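Transcription regulator AsnC/Lrp ligand binding domain-containing protein (Sulfolobus tokodaii, PDB 2ZBC) is a stand-alone RAM module that binds isoleucine between its subunits and probably helps couple amino-acid levels to transcription. Local coordinates at residues F19-S24 / K62-R67; M25-E30 / K53-N58; T59-K62 / S68-T71. One frame throughout, in Å; residues are numbered along the deposited sequence.

Read from the N terminus, this RAM module folds as βαββαβ, a ferredoxin-like arrangement of two helices on an antiparallel sheet. Helix 15-22 opens contact 1, whose long loop closes only when the chain reaches the turn of 62-67. Contact 2 is nested within that loop: the segment 25-30, a turn running into strand 28-34, meets helix 49-60. Contact 3 follows contact 2 in series but crosses contact 1, with which it shares Lys62, because it begins at 59-62, where contact 1 closes on 62-67, and ends beyond it at 68-71. Together they join the two helical regions along one side of the sheet and bring helix 49-60 to strand 66-75 at the isoleucine pocket.

Contact 1 of 3, residues F19-S24 / K62-R67; sequences FERLKS and KLPKVR
CG of Pro64 lies over one face of the Arg21 guanidinium, 3.7 Å above the plane, displaced toward the rim and closest to NH2 of Arg21, the two side chains crossing at about a right angle. At the edge of the same group, in its plane, sits a water molecule. It accepts a hydrogen bond from NE of Arg21 at 2.8 Å and gives one to the carbonyl O of Pro64 at 2.7 Å, so the two segments are linked through solvent where no direct hydrogen bond joins them. The arginine chain runs out extended from CG to NE, and a turn at its last torsion (chi4 -83°) sets the flat group against the proline. On its way CD of Arg21 passes CD2 of Leu63 at 4.2 Å, the two chains running alongside with opposed headings.

Deeper in, CD2 of Leu22 meets CD1 of Leu63 at 4.0 Å. Leu22 also packs on Val28 and Val31 of one strand and on Ile40 and Val42 of the next, so Leu63 is brought to the margin of the apolar layer between helix 15-22 and the sheet. A type II turn from Leu63 to Val66, closed by Val66 N to Leu63 O at 3.0 Å, carries Pro64 at its second position; Lys65, the third, forms a salt bridge with Glu17.

The chemistry is thus graded: leucine against leucine on the inner side, and outside it a charged group laid against proline and steadied by water, an arrangement that lets arginine cover apolar surface while keeping its polar edge hydrated.

Contact 2 of 3, residues M25-E30 / K53-N58; sequences MSEVTE and KDFVTN. With ILE (isoleucine), chain I.
Phe55 meets Met25, Glu27 and Val28 with one ring, and each of the three comes to it differently. The first kind of contact is CH-pi: CB of Glu27 stands over the ring face, 3.9 Å from the centroid and only 9° off the normal. A bend at chi2 of Glu27 (91°) carries the carboxylate out past the CD1-CE1 side of the ring, at a similar height above its plane; the planes are 23° apart, stacked but shifted beyond the rim, with OE1 of Glu27 3.5 Å from CE1 of Phe55.

The second kind is Met-aromatic. Met25, present as selenomethionine, holds SE obliquely beside the ring, 4.9 Å from the Phe55 centroid.

Plain apolar contact completes the set: CG2 of Val28 reaches CZ of Phe55 at 3.8 Å, from the edge.

On the helix, Lys53 NZ bonds Thr57 OG1 at 2.7 Å, next to the bound isoleucine, whose CD1 lies 3.8 Å from CD of Lys53. Phe55 points instead to the turn of Met25 to Val28.

In the wider fold, Phe55 also packs on Val44 of strand 40-45 and on Ile60 of its own helix. Helix 49-60 thereby presents one side to the sheet and the turn leading into strand 28-34, and another to the ligand through Lys53, Val56 and Thr57, with Lys53 and Thr57 also bonded to Asp16 and Glu15 of a neighbouring subunit.

Contact 3 of 3, residues T59-K62 / S68-T71; sequences TIRK and STLT. With ILE (isoleucine), chain I.
The isoleucine pocket of this RAM module is built partly where helix 49-60 gives way to strand 66-75, and Arg61 and Thr69 meet there. NH1 of Arg61 donates to OG1 of Thr69 at 2.9 Å with an N-H...O angle of 156°, the hydroxyl lying close to the guanidinium plane. That hydroxyl in turn donates a hydrogen bond to OXT of the bound isoleucine, 2.6 Å from Thr69 OG1, so the arginine acts as a second-shell group that positions a first-shell donor. Through Thr69 it may also make that hydroxyl a stronger donor.

A water reinforces the pairing, accepting from Arg61 NH1 at 2.8 Å and from Thr69 N at 3.0 Å. The bend at chi3 of Arg61 (62°) swings the guanidinium beside the strand and toward the ligand, whose CG2 stands 3.7 Å above the plane of the Arg61 group, toward its rim. NE of Arg61 forms a salt bridge with Glu15 of a neighbouring subunit. A leucine in place of Arg61 would probably leave Thr69 OG1 held by the ligand without its NH1 donor, and Glu15 of that subunit without this mate.

Behind the polar layer, CG2 of Ile60 touches CG2 of Thr69. Farther along the strand Thr71 gives two more bonds to the carboxylate: its N to O of isoleucine at 2.9 Å and its OG1 to OXT at 2.8 Å. OXT is thus gripped by two threonine hydroxyls, while Val34, Gly36 and Asp39 of the neighbouring subunit bond the ligand as well. The result is an amino-acid site at a subunit interface, as in the ligand-binding domains of the Lrp/AsnC family.

Contact 1 of 3, residues F19-S24 / K62-R67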
ATOM      1  N   PHE A  19     -16.953  16.697  -3.966  1.00 16.45           N
ATOM      2  CA  PHE A  19     -16.663  17.279  -5.296  1.00 16.52           C
ATOM      3  C   PHE A  19     -17.392  18.634  -5.444  1.00 17.05           C
ATOM      4  O   PHE A  19     -16.779  19.644  -5.821  1.00 18.18           O
ATOM      5  CB  PHE A  19     -17.116  16.280  -6.408  1.00 15.90           C
ATOM      6  CG  PHE A  19     -17.149  16.872  -7.793  1.00 16.63           C
ATOM      7  CD1 PHE A  19     -16.080  16.707  -8.677  1.00 16.06           C
ATOM      8  CD2 PHE A  19     -18.243  17.597  -8.228  1.00 18.86           C
ATOM      9  CE1 PHE A  19     -16.120  17.269  -9.932  1.00 17.16           C
ATOM     10  CE2 PHE A  19     -18.300  18.157  -9.488  1.00 17.09           C
ATOM     11  CZ  PHE A  19     -17.247  17.968 -10.356  1.00 16.47           C
ATOM     12  N   GLU A  20     -18.661  18.661  -5.060  1.00 17.56           N
ATOM     13  CA  GLU A  20     -19.456  19.894  -5.069  1.00 19.57           C
ATOM     14  C   GLU A  20     -18.816  21.040  -4.235  1.00 17.64           C
ATOM     15  O   GLU A  20     -18.796  22.151  -4.689  1.00 18.61           O
ATOM     16  CB  GLU A  20     -20.878  19.610  -4.581  1.00 19.04           C
ATOM     17  CG  GLU A  20     -21.845  20.801  -4.369  1.00 24.33           C
ATOM     18  CD  GLU A  20     -23.306  20.336  -4.031  1.00 29.40           C
ATOM     19  OE1 GLU A  20     -23.565  19.472  -3.067  1.00 26.53           O
ATOM     20  OE2 GLU A  20     -24.211  20.832  -4.778  1.00 32.93           O
ATOM     21  N   ARG A  21     -18.288  20.732  -3.049  1.00 16.47           N
ATOM     22  CA  ARG A  21     -17.626  21.732  -2.205  1.00 15.61           C
ATOM     23  C   ARG A  21     -16.398  22.239  -2.918  1.00 16.31           C
ATOM     24  O   ARG A  21     -16.168  23.468  -3.039  1.00 15.20           O
ATOM     25  CB  ARG A  21     -17.203  21.132  -0.892  1.00 14.86           C
ATOM     26  CG  ARG A  21     -18.412  20.733   0.030  1.00 15.74           C
ATOM     27  CD  ARG A  21     -18.003  20.195   1.415  1.00 17.42           C
ATOM     28  NE  ARG A  21     -19.170  19.685   2.130  1.00 14.32           N
ATOM     29  CZ  ARG A  21     -19.984  20.485   2.819  1.00 19.28           C
ATOM     30  NH1 ARG A  21     -19.700  21.796   2.972  1.00 15.07           N
ATOM     31  NH2 ARG A  21     -21.010  19.969   3.407  1.00 22.34           N
ATOM     32  N   LEU A  22     -15.614  21.281  -3.454  1.00 15.74           N
ATOM     33  CA  LEU A  22     -14.360  21.629  -4.066  1.00 15.87           C
ATOM     34  C   LEU A  22     -14.507  22.586  -5.244  1.00 16.74           C
ATOM     35  O   LEU A  22     -13.627  23.506  -5.424  1.00 16.79           O
ATOM     36  CB  LEU A  22     -13.497  20.420  -4.417  1.00 13.62           C
ATOM     37  CG  LEU A  22     -12.914  19.692  -3.215  1.00 14.50           C
ATOM     38  CD1 LEU A  22     -12.532  18.240  -3.670  1.00 14.57           C
ATOM     39  CD2 LEU A  22     -11.768  20.422  -2.506  1.00 16.34           C
ATOM     40  N   LYS A  23     -15.561  22.409  -6.032  1.00 18.67           N
ATOM     41  CA  LYS A  23     -15.800  23.245  -7.235  1.00 22.42           C
ATOM     42  C   LYS A  23     -15.743  24.746  -6.965  1.00 22.49           C
ATOM     43  O   LYS A  23     -15.390  25.513  -7.862  1.00 23.95           O
ATOM     44  CB  LYS A  23     -17.234  23.058  -7.821  1.00 23.60           C
ATOM     45  CG  LYS A  23     -17.587  21.748  -8.275  1.00 29.87           C
ATOM     46  CD  LYS A  23     -18.954  21.721  -9.077  1.00 34.68           C
ATOM     47  CE  LYS A  23     -20.107  22.563  -8.468  1.00 39.81           C
ATOM     48  NZ  LYS A  23     -21.521  22.073  -8.831  1.00 37.93           N
ATOM     49  N   SER A  24     -16.119  25.163  -5.763  1.00 21.90           N
ATOM     50  CA  SER A  24     -16.353  26.583  -5.435  1.00 22.55           C
ATOM     51  C   SER A  24     -15.109  27.272  -4.956  1.00 22.35           C
ATOM     52  O   SER A  24     -15.100  28.480  -4.757  1.00 22.33           O
ATOM     53  CB  SER A  24     -17.394  26.717  -4.325  1.00 21.61           C
ATOM     54  OG  SER A  24     -18.618  26.389  -4.913  1.00 24.98           O
ATOM     55  N   LYS A  62     -10.502  19.517   6.432  1.00 14.96           N
ATOM     56  CA  LYS A  62     -11.594  19.754   7.347  1.00 16.40           C
ATOM     57  C   LYS A  62     -12.966  19.667   6.698  1.00 15.70           C
ATOM     58  O   LYS A  62     -13.960  19.890   7.381  1.00 16.14           O
ATOM     59  CB  LYS A  62     -11.338  21.058   8.091  1.00 16.70           C
ATOM     60  CG  LYS A  62     -10.189  20.847   9.097  1.00 22.05           C
ATOM     61  CD  LYS A  62      -9.834  22.042   9.948  1.00 25.88           C
ATOM     62  CE  LYS A  62      -8.702  21.776  10.986  1.00 31.91           C
ATOM     63  NZ  LYS A  62      -9.283  21.450  12.372  1.00 40.26           N
ATOM     64  N   LEU A  63     -13.061  19.405   5.408  1.00 15.62           N
ATOM     65  CA  LEU A  63     -14.365  19.338   4.765  1.00 14.90           C
ATOM     66  C   LEU A  63     -15.105  18.099   5.244  1.00 14.96           C
ATOM     67  O   LEU A  63     -14.495  17.018   5.354  1.00 13.83           O
ATOM     68  CB  LEU A  63     -14.231  19.236   3.254  1.00 15.38           C
ATOM     69  CG  LEU A  63     -13.639  20.447   2.483  1.00 14.95           C
ATOM     70  CD1 LEU A  63     -13.584  20.101   1.049  1.00 18.15           C
ATOM     71  CD2 LEU A  63     -14.385  21.785   2.749  1.00 15.84           C
ATOM     72  N   PRO A  64     -16.403  18.220   5.490  1.00 15.07           N
ATOM     73  CA  PRO A  64     -17.239  17.024   5.759  1.00 15.41           C
ATOM     74  C   PRO A  64     -17.031  15.958   4.741  1.00 15.01           C
ATOM     75  O   PRO A  64     -17.058  16.176   3.535  1.00 14.46           O
ATOM     76  CB  PRO A  64     -18.664  17.557   5.654  1.00 15.41           C
ATOM     77  CG  PRO A  64     -18.517  19.053   6.080  1.00 17.49           C
ATOM     78  CD  PRO A  64     -17.208  19.439   5.408  1.00 16.14           C
ATOM     79  N   LYS A  65     -16.726  14.797   5.280  1.00 17.01           N
ATOM     80  CA  LYS A  65     -16.655  13.523   4.574  1.00 16.73           C
ATOM     81  C   LYS A  65     -15.331  13.359   3.904  1.00 16.73           C
ATOM     82  O   LYS A  65     -15.133  12.352   3.250  1.00 18.98           O
ATOM     83  CB  LYS A  65     -17.851  13.333   3.616  1.00 16.81           C
ATOM     84  CG  LYS A  65     -19.216  13.529   4.366  1.00 19.79           C
ATOM     85  CD  LYS A  65     -20.418  12.851   3.659  1.00 20.71           C
ATOM     86  CE  LYS A  65     -21.689  12.906   4.502  1.00 22.99           C
ATOM     87  NZ  LYS A  65     -22.903  12.700   3.637  1.00 24.96           N
ATOM     88  N   VAL A  66     -14.367  14.276   4.087  1.00 14.67           N
ATOM     89  CA  VAL A  66     -13.018  13.929   3.660  1.00 14.89           C
ATOM     90  C   VAL A  66     -12.383  13.011   4.724  1.00 13.23           C
ATOM     91  O   VAL A  66     -12.275  13.323   5.899  1.00 12.69           O
ATOM     92  CB  VAL A  66     -12.161  15.231   3.342  1.00 14.83           C
ATOM     93  CG1 VAL A  66     -10.764  14.939   3.243  1.00 17.52           C
ATOM     94  CG2 VAL A  66     -12.670  15.852   2.132  1.00 12.70           C
ATOM     95  N   ARG A  67     -11.861  11.905   4.269  1.00 14.61           N
ATOM     96  CA  ARG A  67     -11.198  10.977   5.141  1.00 14.77           C
ATOM     97  C   ARG A  67      -9.659  11.108   5.161  1.00 15.20           C
ATOM     98  O   ARG A  67      -8.975  11.152   6.249  1.00 15.06           O
ATOM     99  CB  ARG A  67     -11.556   9.569   4.685  1.00 16.01           C
ATOM    100  CG  ARG A  67     -10.873   8.494   5.469  1.00 20.43           C
ATOM    101  CD  ARG A  67     -11.152   7.088   4.870  1.00 25.84           C
ATOM    102  NE  ARG A  67     -12.526   6.702   5.157  1.00 30.52           N
ATOM    103  CZ  ARG A  67     -13.146   5.626   4.632  1.00 28.29           C
ATOM    104  NH1 ARG A  67     -12.517   4.868   3.719  1.00 22.01           N
ATOM    105  NH2 ARG A  67     -14.411   5.377   4.991  1.00 27.22           N
TER
HETATM  106  O   HOH W   1     -19.056  16.868   1.827  1.00 15.31           O

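Contact 2 of 3, residues M25-E30 / K53-N58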
HETATM    1  N   MSE A  25     -14.044  26.519  -4.779  1.00 20.23           N
HETATM    2  CA  MSE A  25     -12.857  27.113  -4.152  1.00 20.08           C
HETATM    3  C   MSE A  25     -11.863  27.513  -5.288  1.00 19.24           C
HETATM    4  O   MSE A  25     -11.625  26.729  -6.206  1.00 17.98           O
HETATM    5  CB  MSE A  25     -12.305  26.154  -3.117  1.00 19.98           C
HETATM    6  CG  MSE A  25     -13.115  26.059  -1.578  1.00 19.45           C
HETATM    7 SE   MSE A  25     -12.531  24.279  -1.217  1.00 33.69          SE
HETATM    8  CE  MSE A  25     -11.773  23.675  -2.687  1.00 40.17           C
ATOM      9  N   SER A  26     -11.375  28.769  -5.238  1.00 18.84           N
ATOM     10  CA  SER A  26     -10.478  29.359  -6.255  1.00 20.73           C
ATOM     11  C   SER A  26      -9.132  28.630  -6.389  1.00 19.57           C
ATOM     12  O   SER A  26      -8.510  28.623  -7.429  1.00 21.39           O
ATOM     13  CB  SER A  26     -10.220  30.850  -5.900  1.00 21.98           C
ATOM     14  OG  SER A  26     -11.457  31.582  -6.001  1.00 28.27           O
ATOM     15  N   GLU A  27      -8.644  28.068  -5.299  1.00 19.03           N
ATOM     16  CA  GLU A  27      -7.376  27.340  -5.309  1.00 18.18           C
ATOM     17  C   GLU A  27      -7.459  26.019  -6.074  1.00 19.28           C
ATOM     18  O   GLU A  27      -6.404  25.439  -6.451  1.00 18.80           O
ATOM     19  CB  GLU A  27      -6.934  27.048  -3.888  1.00 19.06           C
ATOM     20  CG  GLU A  27      -6.710  28.293  -3.028  1.00 18.53           C
ATOM     21  CD  GLU A  27      -7.921  28.778  -2.236  1.00 20.31           C
ATOM     22  OE1 GLU A  27      -9.065  28.338  -2.555  1.00 19.55           O
ATOM     23  OE2 GLU A  27      -7.706  29.584  -1.289  1.00 19.26           O
ATOM     24  N   VAL A  28      -8.696  25.502  -6.259  1.00 17.93           N
ATOM     25  CA  VAL A  28      -8.920  24.268  -6.962  1.00 18.13           C
ATOM     26  C   VAL A  28      -9.114  24.612  -8.430  1.00 17.78           C
ATOM     27  O   VAL A  28     -10.162  25.130  -8.781  1.00 19.01           O
ATOM     28  CB  VAL A  28     -10.184  23.551  -6.421  1.00 16.86           C
ATOM     29  CG1 VAL A  28     -10.570  22.460  -7.333  1.00 18.09           C
ATOM     30  CG2 VAL A  28      -9.925  23.032  -5.070  1.00 18.45           C
ATOM     31  N   THR A  29      -8.103  24.369  -9.272  1.00 16.81           N
ATOM     32  CA  THR A  29      -8.181  24.645 -10.685  1.00 16.67           C
ATOM     33  C   THR A  29      -8.741  23.502 -11.495  1.00 16.47           C
ATOM     34  O   THR A  29      -9.247  23.740 -12.628  1.00 14.91           O
ATOM     35  CB  THR A  29      -6.847  25.049 -11.261  1.00 16.83           C
ATOM     36  OG1 THR A  29      -5.933  23.940 -11.184  1.00 16.12           O
ATOM     37  CG2 THR A  29      -6.225  26.169 -10.381  1.00 17.11           C
ATOM     38  N   GLU A  30      -8.685  22.271 -10.931  1.00 15.06           N
ATOM     39  CA  GLU A  30      -9.465  21.169 -11.497  1.00 14.80           C
ATOM     40  C   GLU A  30      -9.869  20.210 -10.390  1.00 13.34           C
ATOM     41  O   GLU A  30      -9.180  20.063  -9.369  1.00 13.90           O
ATOM     42  CB  GLU A  30      -8.728  20.241 -12.502  1.00 17.12           C
ATOM     43  CG  GLU A  30      -7.641  20.832 -13.284  1.00 22.59           C
ATOM     44  CD  GLU A  30      -6.843  19.801 -14.067  1.00 25.05           C
ATOM     45  OE1 GLU A  30      -7.248  18.589 -14.318  1.00 20.33           O
ATOM     46  OE2 GLU A  30      -5.811  20.321 -14.491  1.00 20.42           O
ATOM     47  N   LYS A  53      -0.292  24.929   2.231  1.00 14.07           N
ATOM     48  CA  LYS A  53      -0.390  24.160   3.487  1.00 15.06           C
ATOM     49  C   LYS A  53      -1.693  24.432   4.222  1.00 15.25           C
ATOM     50  O   LYS A  53      -2.432  23.479   4.637  1.00 13.93           O
ATOM     51  CB  LYS A  53       0.845  24.420   4.405  1.00 14.40           C
ATOM     52  CG  LYS A  53       0.647  23.886   5.853  1.00 13.85           C
ATOM     53  CD  LYS A  53       0.615  22.363   5.903  1.00 10.37           C
ATOM     54  CE  LYS A  53       0.649  21.860   7.322  1.00  8.09           C
ATOM     55  NZ  LYS A  53      -0.527  22.349   8.049  1.00 12.59           N
ATOM     56  N   ASP A  54      -2.034  25.742   4.349  1.00 15.28           N
ATOM     57  CA  ASP A  54      -3.263  26.196   5.055  1.00 15.94           C
ATOM     58  C   ASP A  54      -4.505  25.666   4.378  1.00 15.54           C
ATOM     59  O   ASP A  54      -5.407  25.130   5.056  1.00 16.16           O
ATOM     60  CB  ASP A  54      -3.282  27.740   5.092  1.00 17.05           C
ATOM     61  CG  ASP A  54      -4.398  28.310   5.957  1.00 23.38           C
ATOM     62  OD1 ASP A  54      -4.703  27.705   7.001  1.00 31.64           O
ATOM     63  OD2 ASP A  54      -5.022  29.359   5.655  1.00 28.30           O
ATOM     64  N   PHE A  55      -4.523  25.703   3.046  1.00 14.59           N
ATOM     65  CA  PHE A  55      -5.613  25.208   2.279  1.00 14.14           C
ATOM     66  C   PHE A  55      -5.806  23.703   2.436  1.00 14.15           C
ATOM     67  O   PHE A  55      -6.952  23.270   2.574  1.00 13.76           O
ATOM     68  CB  PHE A  55      -5.443  25.549   0.817  1.00 13.85           C
ATOM     69  CG  PHE A  55      -6.583  25.128  -0.039  1.00 12.80           C
ATOM     70  CD1 PHE A  55      -7.797  25.760   0.044  1.00 12.08           C
ATOM     71  CD2 PHE A  55      -6.404  24.175  -1.001  1.00 13.65           C
ATOM     72  CE1 PHE A  55      -8.895  25.335  -0.780  1.00 12.97           C
ATOM     73  CE2 PHE A  55      -7.485  23.735  -1.787  1.00 15.83           C
ATOM     74  CZ  PHE A  55      -8.701  24.359  -1.699  1.00 13.61           C
ATOM     75  N   VAL A  56      -4.721  22.932   2.308  1.00 14.40           N
ATOM     76  CA  VAL A  56      -4.777  21.516   2.477  1.00 14.02           C
ATOM     77  C   VAL A  56      -5.206  21.154   3.896  1.00 13.50           C
ATOM     78  O   VAL A  56      -6.121  20.329   4.074  1.00 12.51           O
ATOM     79  CB  VAL A  56      -3.398  20.796   2.108  1.00 14.09           C
ATOM     80  CG1 VAL A  56      -3.435  19.341   2.408  1.00 15.13           C
ATOM     81  CG2 VAL A  56      -3.062  21.020   0.698  1.00 15.60           C
ATOM     82  N   THR A  57      -4.573  21.722   4.914  1.00 11.88           N
ATOM     83  CA  THR A  57      -4.856  21.343   6.287  1.00 13.45           C
ATOM     84  C   THR A  57      -6.181  21.914   6.777  1.00 14.28           C
ATOM     85  O   THR A  57      -7.009  21.174   7.310  1.00 14.36           O
ATOM     86  CB  THR A  57      -3.760  21.837   7.275  1.00 11.89           C
ATOM     87  OG1 THR A  57      -2.623  21.050   7.052  1.00 14.69           O
ATOM     88  CG2 THR A  57      -4.118  21.566   8.706  1.00 15.84           C
ATOM     89  N   ASN A  58      -6.427  23.194   6.479  1.00 13.74           N
ATOM     90  CA  ASN A  58      -7.551  23.886   7.090  1.00 15.20           C
ATOM     91  C   ASN A  58      -8.852  23.982   6.315  1.00 13.65           C
ATOM     92  O   ASN A  58      -9.850  24.397   6.863  1.00 14.35           O
ATOM     93  CB  ASN A  58      -7.094  25.242   7.779  1.00 17.31           C
ATOM     94  CG  ASN A  58      -6.087  24.999   8.905  1.00 19.60           C
ATOM     95  OD1 ASN A  58      -4.990  25.562   8.931  1.00 25.61           O
ATOM     96  ND2 ASN A  58      -6.438  24.172   9.806  1.00 13.25           N
TER
HETATM   97  N   ILE I  84       0.173  14.456   4.476  1.00 10.53           N
HETATM   98  CA  ILE I  84      -1.093  15.169   4.121  1.00 11.76           C
HETATM   99  C   ILE I  84      -1.234  15.412   2.604  1.00 12.28           C
HETATM  100  O   ILE I  84      -0.227  15.101   1.904  1.00 12.22           O
HETATM  101  CB  ILE I  84      -1.161  16.506   4.838  1.00 11.01           C
HETATM  102  CG1 ILE I  84      -0.183  17.518   4.250  1.00 12.92           C
HETATM  103  CG2 ILE I  84      -0.747  16.316   6.268  1.00 13.71           C
HETATM  104  CD1 ILE I  84      -0.212  18.807   4.994  1.00 14.08           C
HETATM  105  OXT ILE I  84      -2.333  15.890   2.147  1.00 13.86           O

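Contact 3 of 3, residues T59-K62 / S68-T71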
ATOM      1  N   THR A  59      -8.829  23.648   5.042  1.00 13.66           N
ATOM      2  CA  THR A  59     -10.007  23.596   4.211  1.00 13.89           C
ATOM      3  C   THR A  59     -10.173  22.189   3.780  1.00 14.55           C
ATOM      4  O   THR A  59     -11.046  21.539   4.320  1.00 16.48           O
ATOM      5  CB  THR A  59      -9.930  24.590   3.041  1.00 14.89           C
ATOM      6  OG1 THR A  59      -9.739  25.919   3.593  1.00 14.36           O
ATOM      7  CG2 THR A  59     -11.152  24.650   2.287  1.00 14.99           C
ATOM      8  N   ILE A  60      -9.322  21.653   2.900  1.00 14.10           N
ATOM      9  CA  ILE A  60      -9.640  20.354   2.277  1.00 13.90           C
ATOM     10  C   ILE A  60      -9.793  19.281   3.360  1.00 13.66           C
ATOM     11  O   ILE A  60     -10.832  18.547   3.395  1.00 11.12           O
ATOM     12  CB  ILE A  60      -8.557  19.842   1.246  1.00 14.60           C
ATOM     13  CG1 ILE A  60      -8.316  20.783   0.082  1.00 12.67           C
ATOM     14  CG2 ILE A  60      -9.031  18.479   0.622  1.00 14.41           C
ATOM     15  CD1 ILE A  60      -7.415  20.180  -0.989  1.00 14.29           C
ATOM     16  N   ARG A  61      -8.775  19.173   4.228  1.00 13.39           N
ATOM     17  CA  ARG A  61      -8.797  18.170   5.304  1.00 14.48           C
ATOM     18  C   ARG A  61      -9.802  18.385   6.456  1.00 15.36           C
ATOM     19  O   ARG A  61      -9.848  17.568   7.396  1.00 14.52           O
ATOM     20  CB  ARG A  61      -7.394  17.938   5.890  1.00 13.94           C
ATOM     21  CG  ARG A  61      -6.510  17.267   4.885  1.00 13.00           C
ATOM     22  CD  ARG A  61      -5.066  17.221   5.202  1.00  9.81           C
ATOM     23  NE  ARG A  61      -4.667  16.506   6.377  1.00 10.52           N
ATOM     24  CZ  ARG A  61      -4.494  15.200   6.447  1.00 11.74           C
ATOM     25  NH1 ARG A  61      -4.685  14.431   5.387  1.00 11.44           N
ATOM     26  NH2 ARG A  61      -4.080  14.676   7.575  1.00 10.55           N
ATOM     27  N   LYS A  62     -10.502  19.517   6.432  1.00 14.96           N
ATOM     28  CA  LYS A  62     -11.594  19.754   7.347  1.00 16.40           C
ATOM     29  C   LYS A  62     -12.966  19.667   6.698  1.00 15.70           C
ATOM     30  O   LYS A  62     -13.960  19.890   7.381  1.00 16.14           O
ATOM     31  CB  LYS A  62     -11.338  21.058   8.091  1.00 16.70           C
ATOM     32  CG  LYS A  62     -10.189  20.847   9.097  1.00 22.05           C
ATOM     33  CD  LYS A  62      -9.834  22.042   9.948  1.00 25.88           C
ATOM     34  CE  LYS A  62      -8.702  21.776  10.986  1.00 31.91           C
ATOM     35  NZ  LYS A  62      -9.283  21.450  12.372  1.00 40.26           N
ATOM     36  N   SER A  68      -9.109  11.096   3.971  1.00 14.78           N
ATOM     37  CA  SER A  68      -7.665  11.237   3.815  1.00 13.15           C
ATOM     38  C   SER A  68      -7.324  12.032   2.574  1.00 13.58           C
ATOM     39  O   SER A  68      -8.137  12.183   1.630  1.00 12.49           O
ATOM     40  CB  SER A  68      -7.058   9.837   3.821  1.00 14.09           C
ATOM     41  OG  SER A  68      -7.350   9.129   2.685  1.00 20.13           O
ATOM     42  N   THR A  69      -6.116  12.578   2.592  1.00 12.68           N
ATOM     43  CA  THR A  69      -5.527  13.257   1.417  1.00 13.56           C
ATOM     44  C   THR A  69      -4.061  12.852   1.278  1.00 13.18           C
ATOM     45  O   THR A  69      -3.352  12.662   2.289  1.00 12.92           O
ATOM     46  CB  THR A  69      -5.647  14.775   1.524  1.00 14.04           C
ATOM     47  OG1 THR A  69      -4.852  15.235   2.635  1.00 13.78           O
ATOM     48  CG2 THR A  69      -7.042  15.235   1.792  1.00 12.54           C
ATOM     49  N   LEU A  70      -3.614  12.790   0.021  1.00 12.40           N
ATOM     50  CA  LEU A  70      -2.233  12.563  -0.310  1.00 12.69           C
ATOM     51  C   LEU A  70      -1.836  13.685  -1.288  1.00 12.61           C
ATOM     52  O   LEU A  70      -2.318  13.683  -2.427  1.00 13.23           O
ATOM     53  CB  LEU A  70      -2.131  11.205  -0.983  1.00 12.14           C
ATOM     54  CG  LEU A  70      -0.769  10.556  -1.159  1.00 14.11           C
ATOM     55  CD1 LEU A  70      -0.872   9.120  -1.573  1.00 15.17           C
ATOM     56  CD2 LEU A  70       0.073  11.264  -2.099  1.00 14.65           C
ATOM     57  N   THR A  71      -0.993  14.587  -0.858  1.00 13.44           N
ATOM     58  CA  THR A  71      -0.598  15.793  -1.659  1.00 14.10           C
ATOM     59  C   THR A  71       0.718  15.508  -2.319  1.00 12.90           C
ATOM     60  O   THR A  71       1.663  15.138  -1.664  1.00 12.74           O
ATOM     61  CB  THR A  71      -0.484  17.048  -0.723  1.00 14.74           C
ATOM     62  OG1 THR A  71      -1.763  17.320  -0.134  1.00 11.88           O
ATOM     63  CG2 THR A  71      -0.046  18.378  -1.510  1.00 13.98           C
TER
HETATM   64  N   ILE I  84       0.173  14.456   4.476  1.00 10.53           N
HETATM   65  CA  ILE I  84      -1.093  15.169   4.121  1.00 11.76           C
HETATM   66  C   ILE I  84      -1.234  15.412   2.604  1.00 12.28           C
HETATM   67  O   ILE I  84      -0.227  15.101   1.904  1.00 12.22           O
HETATM   68  CB  ILE I  84      -1.161  16.506   4.838  1.00 11.01           C
HETATM   69  CG1 ILE I  84      -0.183  17.518   4.250  1.00 12.92           C
HETATM   70  CG2 ILE I  84      -0.747  16.316   6.268  1.00 13.71           C
HETATM   71  CD1 ILE I  84      -0.212  18.807   4.994  1.00 14.08           C
HETATM   72  OXT ILE I  84      -2.333  15.890   2.147  1.00 13.86           O
HETATM   73  O   HOH W   2      -4.616  11.642   5.038  1.00 11.11           O